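Local structure of betaine aldehyde dehydrogenase (Staphylococcus aureus subsp. aureus COL, 4QTO) at residues A[288-293]-A[320-325]. The protein catalyses the NAD-dependent oxidation of betaine aldehyde to glycine betaine. Numbering follows the deposited sequence.
Sequences IFDDAD and LVQNSI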
ATOM      1  N   ILE A 288     -31.788 -11.094 -11.501  1.00  9.13           N
ATOM      2  CA  ILE A 288     -32.820 -11.153 -10.469  1.00  9.28           C
ATOM      3  C   ILE A 288     -33.214 -12.592 -10.176  1.00  9.27           C
ATOM      4  O   ILE A 288     -33.785 -13.287 -11.023  1.00  9.74           O
ATOM      5  CB  ILE A 288     -34.023 -10.327 -10.920  1.00  9.90           C
ATOM      6  CG1 ILE A 288     -33.615  -8.881 -11.273  1.00 11.00           C
ATOM      7  CG2 ILE A 288     -35.127 -10.369  -9.875  1.00 10.04           C
ATOM      8  CD1 ILE A 288     -34.711  -8.106 -11.952  1.00 11.19           C
ATOM      9  N   PHE A 289     -32.872 -13.055  -8.986  1.00  9.25           N
ATOM     10  CA  PHE A 289     -33.227 -14.406  -8.541  1.00  9.79           C
ATOM     11  C   PHE A 289     -34.624 -14.469  -7.964  1.00 10.81           C
ATOM     12  O   PHE A 289     -35.195 -13.442  -7.554  1.00 11.11           O
ATOM     13  CB  PHE A 289     -32.223 -14.887  -7.510  1.00 10.13           C
ATOM     14  CG  PHE A 289     -30.910 -15.320  -8.100  1.00 10.61           C
ATOM     15  CD1 PHE A 289     -30.752 -16.627  -8.539  1.00 10.98           C
ATOM     16  CD2 PHE A 289     -29.863 -14.443  -8.250  1.00 10.35           C
ATOM     17  CE1 PHE A 289     -29.569 -17.046  -9.102  1.00 11.19           C
ATOM     18  CE2 PHE A 289     -28.658 -14.857  -8.802  1.00 10.90           C
ATOM     19  CZ  PHE A 289     -28.514 -16.181  -9.232  1.00 10.59           C
ATOM     20  N   ASP A 290     -35.175 -15.689  -7.882  1.00 11.78           N
ATOM     21  CA  ASP A 290     -36.526 -15.866  -7.349  1.00 13.42           C
ATOM     22  C   ASP A 290     -36.631 -15.564  -5.857  1.00 13.48           C
ATOM     23  O   ASP A 290     -37.734 -15.441  -5.347  1.00 14.88           O
ATOM     24  CB  ASP A 290     -37.180 -17.188  -7.791  1.00 15.22           C
ATOM     25  CG  ASP A 290     -36.558 -18.416  -7.238  1.00 19.36           C
ATOM     26  OD1 ASP A 290     -35.856 -18.350  -6.196  1.00 18.66           O
ATOM     27  OD2 ASP A 290     -36.821 -19.503  -7.845  1.00 19.83           O
ATOM     28  N   ASP A 291     -35.490 -15.400  -5.175  1.00 11.70           N
ATOM     29  CA  ASP A 291     -35.472 -15.009  -3.791  1.00 12.27           C
ATOM     30  C   ASP A 291     -35.015 -13.569  -3.550  1.00 12.09           C
ATOM     31  O   ASP A 291     -34.650 -13.207  -2.428  1.00 12.66           O
ATOM     32  CB  ASP A 291     -34.687 -15.998  -2.925  1.00 13.60           C
ATOM     33  CG  ASP A 291     -33.227 -16.095  -3.296  1.00 15.07           C
ATOM     34  OD1 ASP A 291     -32.796 -15.455  -4.276  1.00 13.82           O
ATOM     35  OD2 ASP A 291     -32.492 -16.833  -2.575  1.00 17.55           O
ATOM     36  N   ALA A 292     -35.039 -12.764  -4.599  1.00 11.11           N
ATOM     37  CA  ALA A 292     -34.856 -11.348  -4.461  1.00 11.28           C
ATOM     38  C   ALA A 292     -36.058 -10.745  -3.740  1.00 11.23           C
ATOM     39  O   ALA A 292     -37.172 -11.324  -3.749  1.00 12.62           O
ATOM     40  CB  ALA A 292     -34.777 -10.714  -5.814  1.00 11.11           C
ATOM     41  N   ASP A 293     -35.841  -9.604  -3.108  1.00 11.43           N
ATOM     42  CA  ASP A 293     -36.936  -8.757  -2.607  1.00 11.59           C
ATOM     43  C   ASP A 293     -37.580  -8.290  -3.918  1.00 11.12           C
ATOM     44  O   ASP A 293     -36.996  -7.509  -4.705  1.00 11.06           O
ATOM     45  CB  ASP A 293     -36.351  -7.614  -1.803  1.00 11.88           C
ATOM     46  CG  ASP A 293     -37.369  -6.586  -1.365  1.00 13.96           C
ATOM     47  OD1 ASP A 293     -38.405  -6.392  -2.051  1.00 13.18           O
ATOM     48  OD2 ASP A 293     -37.051  -5.887  -0.358  1.00 16.51           O
ATOM     49  N   LEU A 320     -31.820 -10.258 -16.597  1.00 10.36           N
ATOM     50  CA  LEU A 320     -31.764 -11.719 -16.543  1.00 10.60           C
ATOM     51  C   LEU A 320     -32.564 -12.100 -15.312  1.00 10.50           C
ATOM     52  O   LEU A 320     -32.176 -11.778 -14.191  1.00 10.65           O
ATOM     53  CB  LEU A 320     -30.341 -12.228 -16.436  1.00 11.75           C
ATOM     54  CG  LEU A 320     -29.474 -11.999 -17.647  1.00 14.70           C
ATOM     55  CD1 LEU A 320     -27.999 -12.159 -17.400  1.00 15.77           C
ATOM     56  CD2 LEU A 320     -29.912 -12.960 -18.712  1.00 19.43           C
ATOM     57  N   VAL A 321     -33.714 -12.753 -15.510  1.00 10.01           N
ATOM     58  CA  VAL A 321     -34.630 -13.048 -14.393  1.00  9.95           C
ATOM     59  C   VAL A 321     -34.875 -14.550 -14.307  1.00  9.97           C
ATOM     60  O   VAL A 321     -35.012 -15.260 -15.326  1.00 10.23           O
ATOM     61  CB  VAL A 321     -35.958 -12.252 -14.524  1.00 10.24           C
ATOM     62  CG1 VAL A 321     -36.694 -12.594 -15.799  1.00 11.64           C
ATOM     63  CG2 VAL A 321     -36.849 -12.484 -13.309  1.00 10.99           C
ATOM     64  N   GLN A 322     -34.897 -15.071 -13.101  1.00  9.49           N
ATOM     65  CA  GLN A 322     -35.064 -16.500 -12.929  1.00 10.12           C
ATOM     66  C   GLN A 322     -36.395 -16.969 -13.546  1.00 10.61           C
ATOM     67  O   GLN A 322     -37.410 -16.319 -13.349  1.00 10.18           O
ATOM     68  CB  GLN A 322     -34.881 -16.894 -11.447  1.00 11.14           C
ATOM     69  CG  GLN A 322     -34.656 -18.372 -11.281  1.00 12.16           C
ATOM     70  CD  GLN A 322     -33.905 -18.702 -10.000  1.00 14.16           C
ATOM     71  OE1 GLN A 322     -33.911 -17.959  -9.010  1.00 11.49           O
ATOM     72  NE2 GLN A 322     -33.174 -19.808 -10.040  1.00 18.71           N
ATOM     73  N   ASN A 323     -36.352 -18.093 -14.282  1.00 11.18           N
ATOM     74  CA  ASN A 323     -37.529 -18.576 -14.985  1.00 11.61           C
ATOM     75  C   ASN A 323     -38.762 -18.680 -14.123  1.00 12.02           C
ATOM     76  O   ASN A 323     -39.889 -18.389 -14.583  1.00 12.20           O
ATOM     77  CB  ASN A 323     -37.258 -19.928 -15.659  1.00 13.41           C
ATOM     78  CG  ASN A 323     -36.366 -19.803 -16.880  1.00 14.28           C
ATOM     79  OD1 ASN A 323     -36.419 -18.801 -17.611  1.00 16.60           O
ATOM     80  ND2 ASN A 323     -35.563 -20.830 -17.130  1.00 16.75           N
ATOM     81  N   SER A 324     -38.578 -19.116 -12.886  1.00 11.27           N
ATOM     82  CA  SER A 324     -39.683 -19.283 -11.963  1.00 11.45           C
ATOM     83  C   SER A 324     -40.519 -18.039 -11.695  1.00 11.25           C
ATOM     84  O   SER A 324     -41.716 -18.145 -11.386  1.00 10.97           O
ATOM     85  CB  SER A 324     -39.144 -19.863 -10.640  1.00 12.36           C
ATOM     86  OG  SER A 324     -38.111 -19.031 -10.148  1.00 12.51           O
ATOM     87  N   ILE A 325     -39.899 -16.859 -11.781  1.00 10.48           N
ATOM     88  CA  ILE A 325     -40.595 -15.591 -11.568  1.00 10.74           C
ATOM     89  C   ILE A 325     -40.626 -14.689 -12.798  1.00 11.45           C
ATOM     90  O   ILE A 325     -41.035 -13.531 -12.698  1.00 11.46           O
ATOM     91  CB  ILE A 325     -40.042 -14.801 -10.373  1.00 10.43           C
ATOM     92  CG1 ILE A 325     -38.555 -14.442 -10.510  1.00 10.49           C
ATOM     93  CG2 ILE A 325     -40.298 -15.575  -9.084  1.00 10.72           C
ATOM     94  CD1 ILE A 325     -38.119 -13.228  -9.706  1.00 10.29           C
TER
HETATM   95  O   HOH W   1     -33.304 -18.394  -6.214  1.00 27.27           O
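Ile288 and Val321 pair as neighbours in two parallel strands, 285-288 and 318-322, of the seven-stranded sheet that probably belongs to the catalytic domain of the aldehyde dehydrogenase fold. The buried end of the contact is backbone-bonded: Ile288 N donates to Leu320 O (2.8 Å), and Ile288 O receives Gln322 N (3.0 Å), so the residue facing Val321 is gripped through both its N and O. Phe329 of helix 323-337 covers the side chains of this pair. Beyond it the strands end, and the Ile325 side chain crosses that of Ile288 at about a right angle, with its CD1 4.1 Å from Ile288 CG2 and 3.6 Å from Phe289 O.

The outer end is polar and wetter. A type I turn from Phe289 to Ala292 presents Asp290 N to Gln322 OE1 (2.8 Å, N-H...O angle 170°), in the amide plane and on a lone pair. The Gln322 chain, with CG trans to the main-chain N (chi1 -164°) and extended beyond it, reaches across to the turn, while its NE2 binds Glu426 O, which fixes the amide's orientation. Gln322 OE1 also lies at the edge of the Phe289 ring, near its plane, 3.5 Å from Phe289 CD1. A water donates to both Gln322 OE1 and Asp290 OD1, bridging two acceptors. On the solvent side, Ser324 OG donates to Asp290 OD2 at 2.7 Å, meeting the anti lone pair of that oxygen.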